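Local structure of beta-L-arabinobiosidase (Bacteroides thetaiotaomicron, 5MQR) at residues N960-Y965 and L970-Y975; F475-G480 and G485-D490; S840-E843 and M847-G850. The protein is a gut bacterial glycoside hydrolase of the six-hairpin type, probably cleaving arabinofuranosyl linkages in complex plant pectin. One frame throughout, in Å; residues are numbered along the deposited sequence.

Contact 1 (N960-Y965 and L970-Y975); sequences NFMNNY and LSDSVY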
loop_
_atom_site.group_PDB
_atom_site.type_symbol
_atom_site.label_atom_id
_atom_site.label_comp_id
_atom_site.label_asym_id
_atom_site.label_seq_id
_atom_site.Cartn_x
_atom_site.Cartn_y
_atom_site.Cartn_z
ATOM N N ASN A 960 -0.361 28.567 -6.731
ATOM C CA ASN A 960 0.112 29.382 -5.606
ATOM C C ASN A 960 -1.048 30.105 -4.953
ATOM O O ASN A 960 -1.177 30.121 -3.731
ATOM C CB ASN A 960 1.154 30.406 -6.056
ATOM C CG ASN A 960 2.515 29.795 -6.321
ATOM O OD1 ASN A 960 2.822 28.666 -5.922
ATOM N ND2 ASN A 960 3.358 30.565 -6.984
ATOM N N PHE A 961 -1.871 30.711 -5.800
ATOM C CA PHE A 961 -3.049 31.435 -5.374
ATOM C C PHE A 961 -3.959 30.517 -4.580
ATOM O O PHE A 961 -4.397 30.884 -3.500
ATOM C CB PHE A 961 -3.796 31.969 -6.584
ATOM C CG PHE A 961 -4.996 32.803 -6.247
ATOM C CD1 PHE A 961 -4.857 34.010 -5.544
ATOM C CD2 PHE A 961 -6.274 32.434 -6.717
ATOM C CE1 PHE A 961 -5.967 34.787 -5.283
ATOM C CE2 PHE A 961 -7.378 33.223 -6.457
ATOM C CZ PHE A 961 -7.227 34.381 -5.731
HETATM N N MSE A 962 -4.199 29.316 -5.094
HETATM C CA MSE A 962 -5.102 28.379 -4.417
HETATM C C MSE A 962 -4.531 27.815 -3.137
HETATM O O MSE A 962 -5.278 27.540 -2.185
HETATM C CB MSE A 962 -5.493 27.272 -5.370
HETATM C CG MSE A 962 -6.447 27.843 -6.413
HETATM SE SE MSE A 962 -6.860 26.483 -7.773
HETATM C CE MSE A 962 -8.131 25.466 -6.674
ATOM N N ASN A 963 -3.218 27.640 -3.087
ATOM C CA ASN A 963 -2.565 27.168 -1.873
ATOM C C ASN A 963 -2.338 28.243 -0.812
ATOM O O ASN A 963 -2.477 27.945 0.362
ATOM C CB ASN A 963 -1.211 26.526 -2.187
ATOM C CG ASN A 963 -1.341 25.101 -2.621
ATOM O OD1 ASN A 963 -1.310 24.203 -1.780
ATOM N ND2 ASN A 963 -1.504 24.873 -3.930
ATOM N N ASN A 964 -1.969 29.464 -1.214
ATOM C CA ASN A 964 -1.407 30.434 -0.271
ATOM C C ASN A 964 -2.333 31.601 0.050
ATOM O O ASN A 964 -2.022 32.372 0.927
ATOM C CB ASN A 964 -0.052 30.956 -0.784
ATOM C CG ASN A 964 0.952 29.850 -1.012
ATOM O OD1 ASN A 964 0.934 28.832 -0.332
ATOM N ND2 ASN A 964 1.829 30.037 -1.979
ATOM N N TYR A 965 -3.472 31.719 -0.631
ATOM C CA TYR A 965 -4.348 32.883 -0.490
ATOM C C TYR A 965 -5.746 32.416 -0.044
ATOM O O TYR A 965 -6.217 31.387 -0.514
ATOM C CB TYR A 965 -4.439 33.663 -1.810
ATOM C CG TYR A 965 -3.158 34.379 -2.214
ATOM C CD1 TYR A 965 -2.028 33.668 -2.638
ATOM C CD2 TYR A 965 -3.082 35.778 -2.198
ATOM C CE1 TYR A 965 -0.859 34.330 -3.006
ATOM C CE2 TYR A 965 -1.928 36.437 -2.559
ATOM C CZ TYR A 965 -0.818 35.711 -2.962
ATOM O OH TYR A 965 0.324 36.374 -3.317
ATOM N N LEU A 970 -11.921 30.170 -7.218
ATOM C CA LEU A 970 -11.540 28.997 -7.974
ATOM C C LEU A 970 -11.670 27.716 -7.141
ATOM O O LEU A 970 -11.169 27.655 -6.023
ATOM C CB LEU A 970 -10.089 29.142 -8.413
ATOM C CG LEU A 970 -9.767 30.287 -9.364
ATOM C CD1 LEU A 970 -8.268 30.334 -9.604
ATOM C CD2 LEU A 970 -10.522 30.105 -10.674
ATOM N N SER A 971 -12.334 26.709 -7.705
ATOM C CA SER A 971 -12.404 25.392 -7.107
ATOM C C SER A 971 -11.315 24.482 -7.693
ATOM O O SER A 971 -10.680 24.788 -8.692
ATOM C CB SER A 971 -13.786 24.771 -7.359
ATOM O OG SER A 971 -14.026 24.654 -8.741
ATOM N N ASP A 972 -11.131 23.340 -7.053
ATOM C CA ASP A 972 -10.293 22.277 -7.591
ATOM C C ASP A 972 -10.693 21.865 -9.028
ATOM O O ASP A 972 -9.813 21.645 -9.868
ATOM C CB ASP A 972 -10.284 21.053 -6.650
ATOM C CG ASP A 972 -9.572 21.326 -5.323
ATOM O OD1 ASP A 972 -9.010 22.427 -5.159
ATOM O OD2 ASP A 972 -9.593 20.436 -4.430
ATOM N N SER A 973 -11.998 21.795 -9.301
ATOM C CA SER A 973 -12.495 21.415 -10.624
ATOM C C SER A 973 -11.958 22.299 -11.701
ATOM O O SER A 973 -11.666 21.825 -12.795
ATOM C CB SER A 973 -14.024 21.470 -10.699
ATOM O OG SER A 973 -14.515 20.429 -9.911
ATOM N N VAL A 974 -11.868 23.585 -11.400
ATOM C CA VAL A 974 -11.344 24.519 -12.348
ATOM C C VAL A 974 -9.864 24.262 -12.649
ATOM O O VAL A 974 -9.467 24.277 -13.813
ATOM C CB VAL A 974 -11.576 25.986 -11.910
ATOM C CG1 VAL A 974 -10.869 26.958 -12.856
ATOM C CG2 VAL A 974 -13.071 26.281 -11.897
ATOM N N TYR A 975 -9.064 24.076 -11.608
ATOM C CA TYR A 975 -7.642 23.811 -11.804
ATOM C C TYR A 975 -7.464 22.473 -12.556
ATOM O O TYR A 975 -6.681 22.387 -13.514
ATOM C CB TYR A 975 -6.856 23.802 -10.471
ATOM C CG TYR A 975 -5.436 23.338 -10.638
ATOM C CD1 TYR A 975 -4.409 24.229 -10.951
ATOM C CD2 TYR A 975 -5.115 22.003 -10.515
ATOM C CE1 TYR A 975 -3.092 23.785 -11.141
ATOM C CE2 TYR A 975 -3.821 21.547 -10.689
ATOM C CZ TYR A 975 -2.810 22.433 -11.002
ATOM O OH TYR A 975 -1.530 21.942 -11.169
#
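Met-962, on the last turns of helix 948-964, lies opposite Leu-970, just before helix 972-985; their CA atoms are 7.4 Å apart, and no hydrogen bond joins the two backbones. Met-962, present as selenomethionine, carries the contact. Its chain runs out straight as far as the selenium and then bends at the last torsion (chi3 77°). The bend carries CE across toward the start of the second helix. The selenium meets Tyr-975 CB, with Met-962 SE to Tyr-975 CB at 3.8 Å. It also lies beside Leu-970, where Met-962 SE is 4.2 Å from Leu-970 CB. Met-962 SE also makes an oblique Met-aromatic contact with the Tyr-975 ring, 5.5 Å from its centroid and 57° off the normal.

The methyl end sits among oxygens. Met-962 CE is 3.3 Å from Ser-971 O and 3.5 Å from Asp-972 OD1. Ser-971 is the N-cap of helix 972-985, and its carbonyl also takes weak bonds from the backbone N of Val-974 and Tyr-975. The two helices form a helical hairpin: the chain leaves helix 948-964, reverses through a short loop and starts helix 972-985. It lies in the MGH1-like glycoside hydrolase region, which probably forms an (alpha/alpha)6 barrel, as in related glycosidases.

Phe-961 adds a further apolar contact, to Leu-970. Its side chain leaves with CG opposite the backbone N (chi1 -177°). Phe-961 CD2, at the ring edge, is 4.1 Å from Leu-970 CD1. The two side chains cross at about a right angle. The same ring stacks on Trp-907 and meets Trp-892 edge-to-face. Leu-970 and Tyr-975 also touch helix 948-964 further back, at Met-958 and Leu-955 respectively.

Contact 2 (F475-G480 and G485-D490); sequences FDLSAG and GILQID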
loop_
_atom_site.group_PDB
_atom_site.type_symbol
_atom_site.label_atom_id
_atom_site.label_comp_id
_atom_site.label_asym_id
_atom_site.label_seq_id
_atom_site.Cartn_x
_atom_site.Cartn_y
_atom_site.Cartn_z
ATOM N N PHE A 475 22.495 -9.703 9.357
ATOM C CA PHE A 475 21.924 -9.988 10.659
ATOM C C PHE A 475 22.983 -10.614 11.524
ATOM O O PHE A 475 23.957 -11.166 11.012
ATOM C CB PHE A 475 20.682 -10.918 10.563
ATOM C CG PHE A 475 20.931 -12.211 9.826
ATOM C CD1 PHE A 475 21.376 -13.340 10.507
ATOM C CD2 PHE A 475 20.715 -12.302 8.455
ATOM C CE1 PHE A 475 21.619 -14.519 9.836
ATOM C CE2 PHE A 475 20.957 -13.495 7.782
ATOM C CZ PHE A 475 21.412 -14.597 8.472
ATOM N N ASP A 476 22.794 -10.501 12.835
ATOM C CA ASP A 476 23.613 -11.210 13.809
ATOM C C ASP A 476 22.926 -12.513 14.170
ATOM O O ASP A 476 21.719 -12.554 14.326
ATOM C CB ASP A 476 23.842 -10.356 15.048
ATOM C CG ASP A 476 24.638 -9.121 14.748
ATOM O OD1 ASP A 476 25.740 -9.254 14.185
ATOM O OD2 ASP A 476 24.172 -8.010 15.057
ATOM N N LEU A 477 23.717 -13.564 14.325
ATOM C CA LEU A 477 23.233 -14.931 14.483
ATOM C C LEU A 477 23.992 -15.581 15.612
ATOM O O LEU A 477 25.230 -15.521 15.658
ATOM C CB LEU A 477 23.515 -15.719 13.205
ATOM C CG LEU A 477 23.200 -17.207 13.118
ATOM C CD1 LEU A 477 21.718 -17.498 13.287
ATOM C CD2 LEU A 477 23.683 -17.692 11.760
ATOM N N SER A 478 23.261 -16.230 16.501
ATOM C CA SER A 478 23.853 -17.042 17.566
ATOM C C SER A 478 23.069 -18.325 17.697
ATOM O O SER A 478 21.846 -18.304 17.637
ATOM C CB SER A 478 23.799 -16.291 18.884
ATOM O OG SER A 478 24.669 -16.895 19.828
ATOM N N ALA A 479 23.773 -19.429 17.885
ATOM C CA ALA A 479 23.162 -20.734 18.114
ATOM C C ALA A 479 23.452 -21.202 19.537
ATOM O O ALA A 479 24.583 -21.116 20.005
ATOM C CB ALA A 479 23.726 -21.737 17.116
ATOM N N GLY A 480 22.451 -21.744 20.220
ATOM C CA GLY A 480 22.644 -22.263 21.577
ATOM C C GLY A 480 23.360 -23.608 21.689
ATOM O O GLY A 480 23.481 -24.148 22.790
ATOM N N GLY A 485 20.151 -30.243 16.249
ATOM C CA GLY A 485 19.259 -29.287 15.618
ATOM C C GLY A 485 19.706 -28.866 14.223
ATOM O O GLY A 485 20.805 -29.199 13.753
ATOM N N ILE A 486 18.845 -28.100 13.577
ATOM C CA ILE A 486 19.152 -27.528 12.281
ATOM C C ILE A 486 18.482 -26.159 12.173
ATOM O O ILE A 486 17.385 -25.968 12.685
ATOM C CB ILE A 486 18.737 -28.497 11.143
ATOM C CG1 ILE A 486 19.243 -27.999 9.776
ATOM C CG2 ILE A 486 17.227 -28.661 11.095
ATOM C CD1 ILE A 486 19.130 -29.029 8.647
ATOM N N LEU A 487 19.172 -25.200 11.549
ATOM C CA LEU A 487 18.548 -23.934 11.148
ATOM C C LEU A 487 18.737 -23.746 9.658
ATOM O O LEU A 487 19.869 -23.729 9.182
ATOM C CB LEU A 487 19.158 -22.752 11.889
ATOM C CG LEU A 487 18.523 -21.399 11.570
ATOM C CD1 LEU A 487 17.105 -21.288 12.115
ATOM C CD2 LEU A 487 19.397 -20.309 12.131
ATOM N N GLN A 488 17.633 -23.633 8.921
ATOM C CA GLN A 488 17.709 -23.298 7.492
ATOM C C GLN A 488 17.338 -21.844 7.274
ATOM O O GLN A 488 16.359 -21.383 7.846
ATOM C CB GLN A 488 16.790 -24.186 6.687
ATOM C CG GLN A 488 17.173 -25.647 6.796
ATOM C CD GLN A 488 16.501 -26.484 5.744
ATOM O OE1 GLN A 488 15.362 -26.198 5.336
ATOM N NE2 GLN A 488 17.205 -27.513 5.275
ATOM N N ILE A 489 18.124 -21.151 6.449
ATOM C CA ILE A 489 17.875 -19.768 6.069
ATOM C C ILE A 489 17.686 -19.708 4.540
ATOM O O ILE A 489 18.625 -19.961 3.781
ATOM C CB ILE A 489 19.024 -18.833 6.524
ATOM C CG1 ILE A 489 19.223 -18.924 8.029
ATOM C CG2 ILE A 489 18.696 -17.379 6.191
ATOM C CD1 ILE A 489 20.466 -18.222 8.514
ATOM N N ASP A 490 16.472 -19.381 4.115
ATOM C CA ASP A 490 16.069 -19.442 2.715
ATOM C C ASP A 490 15.755 -18.038 2.182
ATOM O O ASP A 490 15.177 -17.230 2.883
ATOM C CB ASP A 490 14.805 -20.312 2.548
ATOM C CG ASP A 490 15.072 -21.810 2.687
ATOM O OD1 ASP A 490 16.219 -22.213 3.042
ATOM O OD2 ASP A 490 14.101 -22.594 2.466
#
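Phe-475 starts the contact. Its CG sits between the backbone N and the carbonyl carbon (chi1 55°), and the ring extends toward the strand 487-492. Ile-489 comes from the opposite direction and meets the far end of the ring with its delta methyl. Phe-475 CZ is 3.7 Å from Ile-489 CD1, and CE1 of the same ring is 4.1 Å from that methyl. The approach is oblique to the ring.

Asp-476 faces the other way, where its carboxylate is hydrogen-bonded to His-531 and Asn-606. Leu-477 turns back toward the second segment. Leu-477 CD1 lies 3.8 Å from Leu-487 CD2. The two leucines run alongside in opposite senses, and one methyl of each makes the touch.

All four touching residues are buried and apolar. No hydrogen bond crosses between the segments, because their strands belong to different sheets. This is the face-to-face packing of a beta-sandwich, in the sialidase-like CBM region; a sugar-binding role for it is inferred from the family.

The strand 470-479 is hydrogen-bonded in its sheet between strands 530-537 and 600-610. The strand 487-492 lies in the other sheet between 564-570 and 498-504. Phe-569 meets Phe-475 edge-to-face, and Leu-504 of strand 498-504 touches both Leu-477 and Leu-487.

Contact 3 (S840-E843 and M847-G850); sequences SGDE and MRYG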
loop_
_atom_site.group_PDB
_atom_site.type_symbol
_atom_site.label_atom_id
_atom_site.label_comp_id
_atom_site.label_asym_id
_atom_site.label_seq_id
_atom_site.Cartn_x
_atom_site.Cartn_y
_atom_site.Cartn_z
ATOM N N SER A 840 22.901 32.052 3.874
ATOM C CA SER A 840 24.341 32.323 3.819
ATOM C C SER A 840 24.900 32.819 5.157
ATOM O O SER A 840 26.110 32.922 5.286
ATOM C CB SER A 840 24.665 33.407 2.753
ATOM O OG SER A 840 24.500 32.948 1.414
ATOM N N GLY A 841 24.040 33.158 6.128
ATOM C CA GLY A 841 24.436 33.961 7.294
ATOM C C GLY A 841 24.790 35.415 6.950
ATOM O O GLY A 841 25.481 36.069 7.723
ATOM N N ASP A 842 24.341 35.920 5.792
ATOM C CA ASP A 842 24.657 37.293 5.355
ATOM C C ASP A 842 23.398 38.189 5.536
ATOM O O ASP A 842 22.522 38.275 4.662
ATOM C CB ASP A 842 25.201 37.299 3.914
ATOM C CG ASP A 842 25.694 38.668 3.473
ATOM O OD1 ASP A 842 25.493 39.652 4.213
ATOM O OD2 ASP A 842 26.278 38.769 2.370
ATOM N N GLU A 843 23.335 38.830 6.708
ATOM C CA GLU A 843 22.175 39.604 7.118
ATOM C C GLU A 843 22.078 40.924 6.327
ATOM O O GLU A 843 20.975 41.390 6.029
ATOM C CB GLU A 843 22.203 39.820 8.642
ATOM C CG GLU A 843 21.977 38.515 9.408
ATOM C CD GLU A 843 21.931 38.648 10.920
ATOM O OE1 GLU A 843 22.275 39.706 11.469
ATOM O OE2 GLU A 843 21.562 37.651 11.579
HETATM N N MSE A 847 18.839 42.044 3.834
HETATM C CA MSE A 847 18.145 43.330 3.836
HETATM C C MSE A 847 18.218 44.021 2.495
HETATM O O MSE A 847 17.201 44.466 2.003
HETATM C CB MSE A 847 18.705 44.255 4.914
HETATM C CG MSE A 847 17.964 45.594 5.051
HETATM SE SE MSE A 847 16.031 45.258 5.295
HETATM C CE MSE A 847 16.039 44.139 6.906
ATOM N N ARG A 848 19.410 44.126 1.899
ATOM C CA ARG A 848 19.564 44.745 0.558
ATOM C C ARG A 848 18.549 44.206 -0.469
ATOM O O ARG A 848 17.920 44.985 -1.197
ATOM C CB ARG A 848 20.981 44.571 -0.006
ATOM C CG ARG A 848 21.975 45.620 0.447
ATOM C CD ARG A 848 23.360 45.385 -0.138
ATOM N NE ARG A 848 24.098 44.339 0.570
ATOM C CZ ARG A 848 24.711 44.483 1.755
ATOM N NH1 ARG A 848 24.678 45.631 2.426
ATOM N NH2 ARG A 848 25.351 43.445 2.284
ATOM N N TYR A 849 18.377 42.896 -0.507
ATOM C CA TYR A 849 17.476 42.292 -1.478
ATOM C C TYR A 849 16.022 42.240 -1.010
ATOM O O TYR A 849 15.135 42.274 -1.846
ATOM C CB TYR A 849 17.981 40.910 -1.920
ATOM C CG TYR A 849 19.122 41.030 -2.890
ATOM C CD1 TYR A 849 18.881 41.211 -4.244
ATOM C CD2 TYR A 849 20.441 41.009 -2.456
ATOM C CE1 TYR A 849 19.926 41.342 -5.154
ATOM C CE2 TYR A 849 21.501 41.153 -3.347
ATOM C CZ TYR A 849 21.241 41.315 -4.697
ATOM O OH TYR A 849 22.279 41.452 -5.585
ATOM N N GLY A 850 15.783 42.153 0.297
ATOM C CA GLY A 850 14.443 42.254 0.864
ATOM C C GLY A 850 13.840 43.633 0.624
ATOM O O GLY A 850 12.663 43.742 0.331
HETATM O O HOH W 1 26.525 41.025 0.933
#
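Asp-842 and Arg-848 turn their charged ends toward each other across the first turns of helix 843-864. Neither side chain sets off straight at the other; the far ends do the approaching. The Asp-842 carboxylate swings opposite its own backbone N (chi1 -173°). Arg-848 bends near its end (chi3 -79°), which brings NH2 round to the acid. Asp-842 OD1 and Arg-848 NH2 remain 4.3 Å apart, too far for a salt bridge, and the oxygen lies oblique to the guanidinium.

A water bridges the two charged groups. It donates to Asp-842 OD2 at 2.7 Å and accepts from Arg-848 NH2 at 3.0 Å. The two carboxylate oxygens thus have different tasks. OD2 takes the water, while OD1 caps the backbone N of Met-845. The arginine and the helix start would both tend to favour the charged form of the acid.

Met-847 N donates to Glu-843 O at 3.1 Å, with an angle of 155° at the hydrogen. This is the i to i+4 bond of the first helical turn. Met-847 CB also rests 3.8 Å from Glu-843 O. The side chain of Met-847, a selenomethionine, then leads away, and Glu-843 also points away. Glu-843, Met-847 and Arg-848 each touch a crystal neighbour, so their ends may be affected by crystal packing.

Gly-841, with positive phi, closes helix 820-839 in a Schellman motif. Here that Schellman end passes directly into the Asp-842 N-cap of helix 843-864, which gives a tight turn between the two helices at the surface.

In the fold
Contacts 1 and 3 lie in the same MGH1-like glycoside hydrolase region, on the same side of the chain's centre. Their centres are 32 Å apart and their nearest atoms about 15 Å, so they do not touch. Contact 1 joins two consecutive helices; contact 3 stays at the start of one, just after the turn that follows helix 820-839. Contact 2 belongs to the sandwich region and closes first along the chain. Its centre is 58 Å from that of contact 1, across the chain's centre, and 60 Å from that of contact 3. In contact 2 the Leu-487 side chain is about 11 Å from a calcium ion, too far to bind it.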